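Beta-amyloid-like protein (Caenorhabditis elegans, PDB 3K66) binds heparin through its E2 domain and, as a homologue of human amyloid precursor protein, probably acts in cell adhesion and neuronal development. Local coordinates at residues Arg135-Asp140 with Leu175-Thr180; His143-Tyr148 with His168-Ile173. All coordinates share one frame; numbering follows the deposited sequence.

Contact 1 of 2, residues Arg135-Asp140 with Leu175-Thr180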
# COMPACT_ATOMS: atom_id res chain seq x y z
N ARG A 135 0.60 12.58 -13.46
CA ARG A 135 -0.07 11.33 -13.09
C ARG A 135 0.85 10.61 -12.12
O ARG A 135 0.40 10.14 -11.07
CB ARG A 135 -0.29 10.48 -14.35
CG ARG A 135 -1.76 10.18 -14.65
CD ARG A 135 -1.96 9.41 -15.96
NE ARG A 135 -1.82 10.29 -17.11
CZ ARG A 135 -0.85 10.18 -18.00
NH1 ARG A 135 0.06 9.21 -17.86
NH2 ARG A 135 -0.78 11.03 -19.03
N ALA A 136 2.14 10.54 -12.46
CA ALA A 136 3.14 9.85 -11.64
C ALA A 136 3.20 10.35 -10.21
O ALA A 136 3.07 9.57 -9.26
CB ALA A 136 4.51 9.96 -12.28
N GLU A 137 3.44 11.64 -10.04
CA GLU A 137 3.49 12.21 -8.71
C GLU A 137 2.16 12.00 -7.97
O GLU A 137 2.13 11.58 -6.81
CB GLU A 137 3.84 13.70 -8.78
CG GLU A 137 5.23 13.94 -9.31
CD GLU A 137 6.27 13.87 -8.21
OE1 GLU A 137 6.00 13.22 -7.18
OE2 GLU A 137 7.36 14.47 -8.37
N GLU A 138 1.05 12.27 -8.66
CA GLU A 138 -0.25 12.10 -8.03
C GLU A 138 -0.51 10.64 -7.60
O GLU A 138 -1.15 10.41 -6.58
CB GLU A 138 -1.36 12.63 -8.95
CG GLU A 138 -2.35 13.56 -8.23
CD GLU A 138 -1.70 14.82 -7.64
OE1 GLU A 138 -0.94 15.51 -8.35
OE2 GLU A 138 -1.95 15.15 -6.48
N LYS A 139 0.00 9.67 -8.37
CA LYS A 139 -0.15 8.26 -7.99
C LYS A 139 0.60 8.07 -6.68
O LYS A 139 0.19 7.30 -5.81
CB LYS A 139 0.45 7.34 -9.05
CG LYS A 139 -0.44 7.20 -10.15
N ASP A 140 1.71 8.77 -6.54
CA ASP A 140 2.51 8.68 -5.32
C ASP A 140 1.66 9.18 -4.14
O ASP A 140 1.65 8.58 -3.07
CB ASP A 140 3.78 9.53 -5.46
CG ASP A 140 4.78 9.28 -4.34
OD1 ASP A 140 4.47 8.52 -3.39
OD2 ASP A 140 5.88 9.86 -4.40
N LEU A 175 5.52 20.59 -4.24
CA LEU A 175 6.71 21.35 -4.64
C LEU A 175 7.27 20.87 -5.97
O LEU A 175 7.38 21.65 -6.92
CB LEU A 175 7.78 21.30 -3.55
CG LEU A 175 7.56 22.30 -2.41
CD1 LEU A 175 8.67 22.16 -1.37
CD2 LEU A 175 7.52 23.72 -2.96
N ARG A 176 7.62 19.58 -6.06
CA ARG A 176 8.15 19.06 -7.32
C ARG A 176 7.17 19.40 -8.48
O ARG A 176 7.59 19.92 -9.53
CB ARG A 176 8.40 17.54 -7.24
CG ARG A 176 9.62 17.13 -6.43
CD ARG A 176 9.81 15.63 -6.45
NE ARG A 176 8.73 14.94 -5.76
CZ ARG A 176 8.79 14.53 -4.49
NH1 ARG A 176 9.89 14.72 -3.77
NH2 ARG A 176 7.73 13.95 -3.94
N ILE A 177 5.88 19.14 -8.31
CA ILE A 177 4.93 19.45 -9.40
C ILE A 177 4.93 20.94 -9.74
O ILE A 177 4.92 21.32 -10.91
CB ILE A 177 3.46 18.98 -9.10
CG1 ILE A 177 3.42 17.45 -9.05
CG2 ILE A 177 2.51 19.42 -10.22
CD1 ILE A 177 2.07 16.86 -8.71
N ASN A 178 4.94 21.81 -8.74
CA ASN A 178 4.97 23.22 -9.10
C ASN A 178 6.29 23.53 -9.80
O ASN A 178 6.30 24.09 -10.90
CB ASN A 178 4.76 24.12 -7.88
CG ASN A 178 3.28 24.29 -7.57
OD1 ASN A 178 2.88 24.44 -6.43
ND2 ASN A 178 2.45 24.28 -8.62
N GLY A 179 7.39 23.12 -9.19
CA GLY A 179 8.68 23.35 -9.80
C GLY A 179 8.66 22.87 -11.25
O GLY A 179 9.14 23.55 -12.15
N THR A 180 8.07 21.71 -11.48
CA THR A 180 8.04 21.20 -12.84
C THR A 180 7.23 22.11 -13.78
O THR A 180 7.58 22.25 -14.96
CB THR A 180 7.52 19.77 -12.85
OG1 THR A 180 8.25 19.01 -11.88
CG2 THR A 180 7.73 19.13 -14.20

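Contact 2 of 2, residues His143-Tyr148 with His168-Ile173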
# COMPACT_ATOMS: atom_id res chain seq x y z
N HIS A 143 -1.20 6.64 -3.17
CA HIS A 143 -0.69 5.53 -2.39
C HIS A 143 -0.31 5.94 -0.98
O HIS A 143 -0.60 5.24 -0.02
CB HIS A 143 0.52 4.89 -3.04
CG HIS A 143 0.18 3.93 -4.14
ND1 HIS A 143 0.32 2.57 -3.99
CD2 HIS A 143 -0.28 4.13 -5.40
CE1 HIS A 143 -0.04 1.97 -5.12
NE2 HIS A 143 -0.40 2.90 -5.99
N THR A 144 0.34 7.09 -0.83
CA THR A 144 0.74 7.49 0.50
C THR A 144 -0.46 7.67 1.39
O THR A 144 -0.51 7.12 2.49
CB THR A 144 1.54 8.79 0.50
OG1 THR A 144 2.61 8.70 -0.44
CG2 THR A 144 2.12 9.04 1.89
N LEU A 145 -1.43 8.45 0.93
CA LEU A 145 -2.66 8.68 1.68
C LEU A 145 -3.29 7.34 2.04
O LEU A 145 -3.64 7.07 3.20
CB LEU A 145 -3.64 9.50 0.84
CG LEU A 145 -3.32 11.00 0.80
CD1 LEU A 145 -4.20 11.70 -0.22
CD2 LEU A 145 -3.54 11.57 2.18
N ASN A 146 -3.45 6.49 1.04
CA ASN A 146 -4.05 5.19 1.29
C ASN A 146 -3.30 4.42 2.38
O ASN A 146 -3.93 3.85 3.26
CB ASN A 146 -4.13 4.39 -0.02
CG ASN A 146 -5.21 4.94 -0.96
OD1 ASN A 146 -5.26 4.60 -2.14
ND2 ASN A 146 -6.09 5.80 -0.42
N ARG A 147 -1.98 4.45 2.35
CA ARG A 147 -1.20 3.77 3.38
C ARG A 147 -1.61 4.32 4.77
O ARG A 147 -1.83 3.57 5.72
CB ARG A 147 0.29 3.98 3.13
CG ARG A 147 1.23 2.93 3.74
CD ARG A 147 2.59 2.98 3.05
NE ARG A 147 3.57 2.02 3.58
CZ ARG A 147 4.17 2.12 4.77
NH1 ARG A 147 3.90 3.15 5.58
NH2 ARG A 147 5.05 1.21 5.15
N TYR A 148 -1.72 5.63 4.86
CA TYR A 148 -2.09 6.29 6.10
C TYR A 148 -3.48 5.85 6.49
O TYR A 148 -3.81 5.77 7.68
CB TYR A 148 -2.07 7.80 5.90
CG TYR A 148 -2.43 8.61 7.12
CD1 TYR A 148 -1.66 8.54 8.27
CD2 TYR A 148 -3.54 9.46 7.11
CE1 TYR A 148 -1.97 9.29 9.38
CE2 TYR A 148 -3.86 10.22 8.22
CZ TYR A 148 -3.08 10.13 9.36
OH TYR A 148 -3.39 10.88 10.47
N HIS A 168 4.93 15.33 5.03
CA HIS A 168 6.20 15.71 4.40
C HIS A 168 6.23 15.28 2.94
O HIS A 168 6.70 16.02 2.08
CB HIS A 168 7.38 15.09 5.14
CG HIS A 168 8.71 15.51 4.59
ND1 HIS A 168 9.48 14.69 3.80
CD2 HIS A 168 9.37 16.69 4.68
CE1 HIS A 168 10.57 15.35 3.42
NE2 HIS A 168 10.53 16.56 3.95
N ARG A 169 5.74 14.08 2.67
CA ARG A 169 5.69 13.58 1.30
C ARG A 169 4.73 14.42 0.46
O ARG A 169 5.08 14.86 -0.63
CB ARG A 169 5.21 12.14 1.28
CG ARG A 169 6.31 11.11 1.25
CD ARG A 169 5.73 9.79 0.81
NE ARG A 169 6.74 8.96 0.17
CZ ARG A 169 6.95 7.70 0.50
NH1 ARG A 169 6.23 7.13 1.46
NH2 ARG A 169 7.90 7.00 -0.12
N LEU A 170 3.53 14.64 0.98
CA LEU A 170 2.53 15.41 0.25
C LEU A 170 2.99 16.83 -0.08
O LEU A 170 2.62 17.38 -1.12
CB LEU A 170 1.20 15.41 1.01
CG LEU A 170 0.50 14.04 1.03
CD1 LEU A 170 -0.73 14.02 1.92
CD2 LEU A 170 0.10 13.72 -0.37
N ARG A 171 3.81 17.40 0.79
CA ARG A 171 4.34 18.75 0.59
C ARG A 171 5.29 18.77 -0.59
O ARG A 171 5.14 19.57 -1.53
CB ARG A 171 5.08 19.21 1.84
CG ARG A 171 4.63 20.54 2.35
CD ARG A 171 4.92 20.64 3.83
NE ARG A 171 4.02 21.56 4.51
CZ ARG A 171 3.76 21.50 5.82
NH1 ARG A 171 4.33 20.57 6.58
NH2 ARG A 171 2.93 22.38 6.37
N TYR A 172 6.28 17.89 -0.56
CA TYR A 172 7.23 17.85 -1.64
C TYR A 172 6.64 17.43 -2.97
O TYR A 172 7.15 17.81 -4.02
CB TYR A 172 8.42 16.97 -1.30
CG TYR A 172 9.47 17.71 -0.53
CD1 TYR A 172 10.45 18.46 -1.20
CD2 TYR A 172 9.50 17.66 0.86
CE1 TYR A 172 11.42 19.15 -0.49
CE2 TYR A 172 10.46 18.36 1.58
CZ TYR A 172 11.41 19.10 0.90
OH TYR A 172 12.35 19.80 1.62
N ILE A 173 5.59 16.63 -2.96
CA ILE A 173 5.00 16.25 -4.24
C ILE A 173 4.47 17.53 -4.88
O ILE A 173 4.67 17.79 -6.08
CB ILE A 173 3.86 15.23 -4.09
CG1 ILE A 173 4.47 13.87 -3.71
CG2 ILE A 173 3.09 15.11 -5.43
CD1 ILE A 173 3.48 12.83 -3.37

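Contact 1 of 2, residues Arg135-Asp140 with Leu175-Thr180
Glu137 and Ile177 mark the register of two antiparallel helix segments, their CA atoms 7.4 Å apart. The segments 135-140 and 175-180 run at 169° to each other, with axes 10.5 Å apart at closest approach. At this spacing long side chains can meet between the helices, and Glu137 uses both its methylene stem and its carboxylate. Its CB lies 3.6 Å from Ile177 CD1, where methylene meets methyl as the two side chains slide past each other in opposite directions. Beyond CG the chain bends (chi2 -85°), and its carboxylate reaches Arg176, which crosses it at about a right angle. Arg176 NE gives a bent hydrogen bond of 3.0 Å to Glu137 OE2, taken on the syn side of the carboxylate; the two planes are only 8° apart, so the salt bridge is nearly flat. Lys103 of helix 55-119 pairs with Glu137 OE1, so each carboxylate oxygen has a cationic partner. A leucine in place of Arg176 would probably leave Glu137 OE2 without its cationic mate and the carboxylate more dependent on Lys103. Ile177 CD1 also meets Glu138 OE1 at 3.3 Å, the two side chains crossing at about a right angle; the other oxygen of Glu138 is paired with Arg206, while Trp202 of helix 195-209 packs on Ile177. One turn after Arg176, Thr180 OG1 donates to Arg176 O (2.6 Å), from above the carbonyl plane. Ile177 thus supplies the apolar surface and the glutamates the charge, and the neighbouring basic residues probably keep these buried carboxylates ionised.

Contact 2 of 2, residues His143-Tyr148 with His168-Ile173
Leu145 and Leu170 meet through their methyl ends across a helical hairpin, in which helices 123-154 and 163-182 pack side by side and are joined through the short helix 156-160. Leu145 CD2 lies 3.7 Å from Leu170 CD1, and the two side chains cross at about a right angle. Leu170 sets out toward the partner helix, whereas Leu145 starts along the flank of its own helix and only its branched end swings in; leucine, with its methyls carried well out, suits such a reach. The second meeting is of a different kind. The aliphatic part of Arg169 crosses Thr144 at a slant, its CD 3.5 Å from Thr144 OG1 and 3.8 Å from Thr144 CG2. No hydrogen bond crosses the contact: the arginine lends methylene surface to a small, buried side chain, and its chain, extended from CG to NE, carries the guanidinium onward. The CA atoms of Thr144 and Arg169, 7.9 Å apart, are the nearest of the two segments.

In the next shell, Tyr162, in the loop before helix 163-182, touches both Thr144 and Arg169, while Gln96 of helix 55-119 lies against Arg169. Arg147 NE and Arg169 NH1 are 6.1 Å apart, and the Arg147 side chain also touches Glu92, whose negative charge probably offsets part of the positive charge here. Ser210 borders Leu145, and Arg141 touches Leu170. Threonine fits its place because its hydroxyl is satisfied within its own helix: with OG1 turned beside the backbone N (chi1 -51°), Thr144 OG1 is hydrogen-bonded to the carbonyl oxygen of Asp140, one turn earlier.

Contacts 1 and 2 are successive levels of one seam between helices 123-154 and 163-182, their centres 11 Å apart. Contact 2 is the closer to the turn of the hairpin, with 19 residues between its segments against 34 for contact 1. Ile173 bridges the levels: its CG2 lies 3.7 Å from Glu137 CB, and its CD1 is 3.9 Å from Asp140 CG. The character changes along the seam, from buried carboxylates matched by cations in contact 1 to leucine methyls and arginine methylenes in contact 2. Helix 55-119 flanks both levels, providing Lys103 beside the first and Gln96 beside the second.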